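Local atomic coordinates of DUF871 domain-containing protein (Enterococcus faecalis, PDB entry 2P0O), a protein that is of unknown function but is probably a 6-phospho-N-acetylmuramidase, with a TIM-barrel domain and a cyclophilin-like C-terminal domain. Residues A[244-249]-A[356-361]; A[228-233]-A[339-344]. All blocks are in the same frame, centred on the assembly; numbering follows the deposited sequence.

In the fold
Interaction 1 pairs two parallel strands of the C-terminal domain, and interaction 2 joins that domain to helix 228-240, which follows the last strand of the TIM barrel and leads directly into strand 242-247. Their centres lie 9 Å apart, and they share polar groups. Leu244 O of interaction 1 lies 2.8 Å from Gln233 NE2 of interaction 2, a probable hydrogen bond, and Glu246 O probably accepts from Ile339 N at 2.9 Å. Arg229 serves both contacts through its salt bridges to Asp342 and Glu246. The segments alternate along the chain, so 339-344 returns to the helix before 356-361 completes the strand pair.

Interaction 1: residues A[244-249]-A[356-361]; sequences LLEVAP and TLVTEG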
loop_
_atom_site.group_PDB
_atom_site.type_symbol
_atom_site.label_atom_id
_atom_site.label_comp_id
_atom_site.label_asym_id
_atom_site.label_seq_id
_atom_site.Cartn_x
_atom_site.Cartn_y
_atom_site.Cartn_z
ATOM N N LEU A 244 -6.452 11.480 4.469
ATOM C CA LEU A 244 -6.294 12.811 3.940
ATOM C C LEU A 244 -6.739 12.808 2.493
ATOM O O LEU A 244 -6.187 12.055 1.681
ATOM C CB LEU A 244 -4.828 13.234 4.070
ATOM C CG LEU A 244 -4.399 14.637 3.641
ATOM C CD1 LEU A 244 -5.052 15.699 4.547
ATOM C CD2 LEU A 244 -2.881 14.809 3.614
ATOM N N LEU A 245 -7.704 13.662 2.159
ATOM C CA LEU A 245 -8.261 13.699 0.799
ATOM C C LEU A 245 -8.391 15.130 0.314
ATOM O O LEU A 245 -8.580 16.039 1.120
ATOM C CB LEU A 245 -9.654 13.021 0.729
ATOM C CG LEU A 245 -9.918 11.637 1.315
ATOM C CD1 LEU A 245 -10.176 11.765 2.825
ATOM C CD2 LEU A 245 -11.126 10.925 0.643
ATOM N N GLU A 246 -8.294 15.321 -0.999
ATOM C CA GLU A 246 -8.456 16.639 -1.644
ATOM C C GLU A 246 -9.840 16.836 -2.256
ATOM O O GLU A 246 -10.491 15.873 -2.674
ATOM C CB GLU A 246 -7.385 16.854 -2.714
ATOM C CG GLU A 246 -6.083 17.391 -2.171
ATOM C CD GLU A 246 -4.967 17.517 -3.228
ATOM O OE1 GLU A 246 -5.203 17.277 -4.444
ATOM O OE2 GLU A 246 -3.836 17.901 -2.826
ATOM N N VAL A 247 -10.286 18.087 -2.308
ATOM C CA VAL A 247 -11.564 18.417 -2.904
ATOM C C VAL A 247 -11.335 19.431 -3.989
ATOM O O VAL A 247 -10.330 20.159 -3.950
ATOM C CB VAL A 247 -12.603 18.984 -1.851
ATOM C CG1 VAL A 247 -12.969 17.937 -0.843
ATOM C CG2 VAL A 247 -12.099 20.321 -1.158
ATOM N N ALA A 248 -12.254 19.483 -4.959
ATOM C CA ALA A 248 -12.174 20.463 -6.049
ATOM C C ALA A 248 -12.350 21.876 -5.509
ATOM O O ALA A 248 -13.039 22.058 -4.515
ATOM C CB ALA A 248 -13.254 20.181 -7.126
ATOM N N PRO A 249 -11.765 22.895 -6.186
ATOM C CA PRO A 249 -12.057 24.290 -5.828
ATOM C C PRO A 249 -13.560 24.572 -5.863
ATOM O O PRO A 249 -14.264 23.993 -6.670
ATOM C CB PRO A 249 -11.354 25.091 -6.950
ATOM C CG PRO A 249 -10.219 24.188 -7.390
ATOM C CD PRO A 249 -10.844 22.813 -7.341
ATOM N N THR A 356 -9.756 14.087 6.744
ATOM C CA THR A 356 -9.436 15.493 6.664
ATOM C C THR A 356 -9.518 15.928 5.189
ATOM O O THR A 356 -8.878 15.343 4.310
ATOM C CB THR A 356 -8.042 15.718 7.241
ATOM O OG1 THR A 356 -8.021 15.247 8.612
ATOM C CG2 THR A 356 -7.627 17.176 7.157
ATOM N N LEU A 357 -10.316 16.953 4.924
ATOM C CA LEU A 357 -10.527 17.437 3.561
ATOM C C LEU A 357 -9.665 18.658 3.401
ATOM O O LEU A 357 -9.704 19.567 4.252
ATOM C CB LEU A 357 -12.010 17.795 3.352
ATOM C CG LEU A 357 -12.987 16.642 3.594
ATOM C CD1 LEU A 357 -14.438 17.040 3.221
ATOM C CD2 LEU A 357 -12.529 15.334 2.828
ATOM N N VAL A 358 -8.863 18.670 2.336
ATOM C CA VAL A 358 -8.018 19.812 2.045
ATOM C C VAL A 358 -8.213 20.200 0.578
ATOM O O VAL A 358 -8.676 19.392 -0.257
ATOM C CB VAL A 358 -6.501 19.577 2.369
ATOM C CG1 VAL A 358 -6.266 19.349 3.867
ATOM C CG2 VAL A 358 -5.918 18.410 1.529
ATOM N N THR A 359 -7.882 21.432 0.257
ATOM C CA THR A 359 -8.165 21.881 -1.091
ATOM C C THR A 359 -7.111 21.338 -2.086
ATOM O O THR A 359 -5.969 21.014 -1.708
ATOM C CB THR A 359 -8.375 23.409 -1.145
ATOM O OG1 THR A 359 -9.385 23.711 -2.126
ATOM C CG2 THR A 359 -7.076 24.129 -1.485
ATOM N N GLU A 360 -7.538 21.173 -3.330
ATOM C CA GLU A 360 -6.745 20.478 -4.340
ATOM C C GLU A 360 -5.333 21.074 -4.473
ATOM O O GLU A 360 -5.166 22.290 -4.521
ATOM C CB GLU A 360 -7.475 20.457 -5.699
ATOM C CG GLU A 360 -6.737 19.636 -6.777
ATOM C CD GLU A 360 -7.413 19.615 -8.162
ATOM O OE1 GLU A 360 -8.257 20.503 -8.470
ATOM O OE2 GLU A 360 -7.078 18.684 -8.951
ATOM N N GLY A 361 -4.338 20.183 -4.473
ATOM C CA GLY A 361 -2.941 20.524 -4.681
ATOM C C GLY A 361 -2.151 20.789 -3.411
ATOM O O GLY A 361 -0.952 21.083 -3.495
#
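Leu244 turns its CG anti to the backbone N (chi1 -177°), which carries CD1 over the neighbouring strand to within 3.9 Å of Val358 CG1, the two side chains crossing at about a right angle. The same methyl also rests on Thr356 CG2. Glu246, on the same face of the sheet, runs extended beyond CG (chi2 176°): its CG packs on Val358 CG2, and its carboxylate passes over the chain just after the strand, where OE2 lies 2.9 Å from Gly361 N. The other face carries Leu245, Val247 and Leu357, where Leu357 CD2 approaches Leu245 CB and Leu357 CB faces Val247 CG1.

Between these two layers of side chains the strands 244-247 and 356-359 pair in parallel. Leu245 bridges Thr356 and Val358: its N donates to Thr356 O at 3.0 Å in a nearly straight bond (173°), and its O accepts from Val358 N at 2.9 Å. Val247 N then bonds to Val358 O, whereas the last link, from Glu360 N to Val247 O, is weak. Strand 354-359 is the middle of a three-stranded mixed sheet, with 242-247 parallel to it on one side and 260-263 antiparallel on the other.

Glu246 is buried, and its acid is answered from more than one direction: OE1 forms a salt bridge with Arg229 and OE2 accepts from Ile363 N at the start of helix 363-370. Such partners would be expected to favour the charged carboxylate. The contact thus combines a parallel ladder with an acid set where the C-terminal strand gives way to the last helix.

Interaction 2: residues A[228-233]-A[339-344]; sequences ERTMAQ and IDKDQT. Unlike the reference sequence in segment 339-344: Asp340 (reference Glu).
Ile339 opens the segment against Arg229, its CG2 methyl lying 4.1 Å from NH2 in an approach oblique to the guanidinium. After it the chain takes helical backbone angles, and Asp342 N closes a turn by bonding to Ile339 O at 2.8 Å. Lys341 comes next. Its CG lies 3.7 Å from Arg229 NH1, and beyond it the chain bends at chi2 (91°) as the amine runs on towards Thr230. The NZ atom forms a salt bridge with Asp181, whose OD2 is also hydrogen-bonded to Thr230 OG1, so one acid draws the lysine and the threonine together.

Asp342 carries the contact. Arg229, extended from CG to NE, forms an end-on, two-nitrogen salt bridge with it, coming from the opposite direction: NH1 donates to OD1 at 2.8 Å and NH2 to OD2 at 2.7 Å. The carboxylate carbon lies in the guanidinium plane at its edge, yet the two flat groups are turned 35° apart. NH1 reaches OD1 on its syn side, close to the carboxylate plane, whereas NH2 meets OD2 from above that plane. A turn further along the helix, Gln233 NE2 adds a bond to OD1 at 3.1 Å, steeply above the carboxylate (62° out of its plane), and also donates to Leu244 O, which ties it to strand 242-247. Two donors therefore grip OD1, and OD2 has a second partner in Glu246 N. This buried carboxylate is probably ionised, given the charged partner and the additional donors.

Helix 363-370 packs beside Arg229 and Gln233 through Ile363, and Pro203 of helix 203-212 touches both Thr230 and Lys341. Strand 242-247 borders the segment through Leu245 and Glu246, placing this polar junction between helix 228-240 and the C-terminal domain.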
loop_
_atom_site.group_PDB
_atom_site.type_symbol
_atom_site.label_atom_id
_atom_site.label_comp_id
_atom_site.label_asym_id
_atom_site.label_seq_id
_atom_site.Cartn_x
_atom_site.Cartn_y
_atom_site.Cartn_z
ATOM N N GLU A 228 5.305 12.273 -4.075
ATOM C CA GLU A 228 5.247 13.047 -2.841
ATOM C C GLU A 228 3.834 13.122 -2.238
ATOM O O GLU A 228 3.668 13.042 -1.012
ATOM C CB GLU A 228 5.807 14.466 -3.073
ATOM C CG GLU A 228 7.284 14.491 -3.487
ATOM C CD GLU A 228 8.246 14.576 -2.291
ATOM O OE1 GLU A 228 7.768 14.631 -1.125
ATOM O OE2 GLU A 228 9.487 14.601 -2.516
ATOM N N ARG A 229 2.829 13.265 -3.099
ATOM C CA ARG A 229 1.442 13.355 -2.699
ATOM C C ARG A 229 1.002 12.097 -1.956
ATOM O O ARG A 229 0.286 12.145 -0.925
ATOM C CB ARG A 229 0.578 13.515 -3.954
ATOM C CG ARG A 229 -0.886 13.836 -3.663
ATOM C CD ARG A 229 -1.708 13.877 -4.960
ATOM N NE ARG A 229 -3.049 14.397 -4.703
ATOM C CZ ARG A 229 -4.079 13.684 -4.235
ATOM N NH1 ARG A 229 -3.955 12.383 -3.958
ATOM N NH2 ARG A 229 -5.239 14.281 -4.034
ATOM N N THR A 230 1.395 10.962 -2.528
ATOM C CA THR A 230 1.035 9.672 -1.990
ATOM C C THR A 230 1.795 9.404 -0.691
ATOM O O THR A 230 1.223 8.893 0.262
ATOM C CB THR A 230 1.249 8.575 -3.070
ATOM O OG1 THR A 230 0.418 8.894 -4.186
ATOM C CG2 THR A 230 0.870 7.206 -2.552
HETATM N N MSE A 231 3.081 9.739 -0.672
HETATM C CA MSE A 231 3.874 9.713 0.579
HETATM C C MSE A 231 3.190 10.476 1.730
HETATM O O MSE A 231 3.146 10.004 2.880
HETATM C CB MSE A 231 5.270 10.302 0.349
HETATM C CG MSE A 231 6.075 9.465 -0.609
HETATM SE SE MSE A 231 7.835 10.194 -1.057
HETATM C CE MSE A 231 8.677 9.997 0.685
ATOM N N ALA A 232 2.665 11.652 1.392
ATOM C CA ALA A 232 2.000 12.543 2.354
ATOM C C ALA A 232 0.759 11.885 2.907
ATOM O O ALA A 232 0.452 12.062 4.085
ATOM C CB ALA A 232 1.649 13.858 1.706
ATOM N N GLN A 233 0.046 11.127 2.056
ATOM C CA GLN A 233 -1.154 10.421 2.489
ATOM C C GLN A 233 -0.769 9.291 3.460
ATOM O O GLN A 233 -1.398 9.165 4.516
ATOM C CB GLN A 233 -1.985 9.929 1.301
ATOM C CG GLN A 233 -2.750 11.077 0.628
ATOM C CD GLN A 233 -3.589 10.637 -0.558
ATOM O OE1 GLN A 233 -3.113 9.920 -1.443
ATOM N NE2 GLN A 233 -4.831 11.081 -0.598
ATOM N N ILE A 339 -11.648 14.763 -5.078
ATOM C CA ILE A 339 -10.820 14.608 -6.283
ATOM C C ILE A 339 -10.882 13.164 -6.787
ATOM O O ILE A 339 -10.847 12.222 -5.989
ATOM C CB ILE A 339 -9.351 15.092 -5.939
ATOM C CG1 ILE A 339 -9.305 16.626 -5.886
ATOM C CG2 ILE A 339 -8.267 14.544 -6.846
ATOM C CD1 ILE A 339 -10.148 17.330 -6.907
ATOM N N ASP A 340 -10.998 13.001 -8.099
ATOM C CA ASP A 340 -11.168 11.668 -8.691
ATOM C C ASP A 340 -10.184 10.672 -8.076
ATOM O O ASP A 340 -10.567 9.586 -7.644
ATOM C CB ASP A 340 -10.981 11.719 -10.216
ATOM C CG ASP A 340 -11.493 10.483 -10.913
ATOM O OD1 ASP A 340 -11.713 9.465 -10.232
ATOM O OD2 ASP A 340 -11.681 10.519 -12.163
ATOM N N LYS A 341 -8.921 11.071 -8.037
ATOM C CA LYS A 341 -7.825 10.237 -7.555
ATOM C C LYS A 341 -7.982 9.810 -6.081
ATOM O O LYS A 341 -7.464 8.769 -5.680
ATOM C CB LYS A 341 -6.470 10.943 -7.823
ATOM C CG LYS A 341 -5.282 10.533 -6.906
ATOM C CD LYS A 341 -4.427 9.364 -7.465
ATOM C CE LYS A 341 -2.993 9.375 -6.896
ATOM N NZ LYS A 341 -2.024 8.394 -7.604
ATOM N N ASP A 342 -8.705 10.575 -5.275
ATOM C CA ASP A 342 -8.849 10.201 -3.872
ATOM C C ASP A 342 -10.111 9.406 -3.579
ATOM O O ASP A 342 -10.302 8.899 -2.472
ATOM C CB ASP A 342 -8.723 11.418 -2.940
ATOM C CG ASP A 342 -7.301 11.949 -2.879
ATOM O OD1 ASP A 342 -6.366 11.208 -3.264
ATOM O OD2 ASP A 342 -7.100 13.119 -2.480
ATOM N N GLN A 343 -10.950 9.237 -4.586
ATOM C CA GLN A 343 -12.217 8.562 -4.329
ATOM C C GLN A 343 -12.118 7.090 -3.923
ATOM O O GLN A 343 -13.043 6.571 -3.338
ATOM C CB GLN A 343 -13.153 8.749 -5.532
ATOM C CG GLN A 343 -13.749 10.171 -5.544
ATOM C CD GLN A 343 -14.671 10.407 -6.716
ATOM O OE1 GLN A 343 -15.306 9.489 -7.187
ATOM N NE2 GLN A 343 -14.742 11.639 -7.189
ATOM N N THR A 344 -11.029 6.396 -4.239
ATOM C CA THR A 344 -10.880 5.029 -3.730
ATOM C C THR A 344 -10.541 4.973 -2.222
ATOM O O THR A 344 -10.485 3.911 -1.638
ATOM C CB THR A 344 -9.837 4.225 -4.488
ATOM O OG1 THR A 344 -8.597 4.950 -4.492
ATOM C CG2 THR A 344 -10.308 3.926 -5.940
#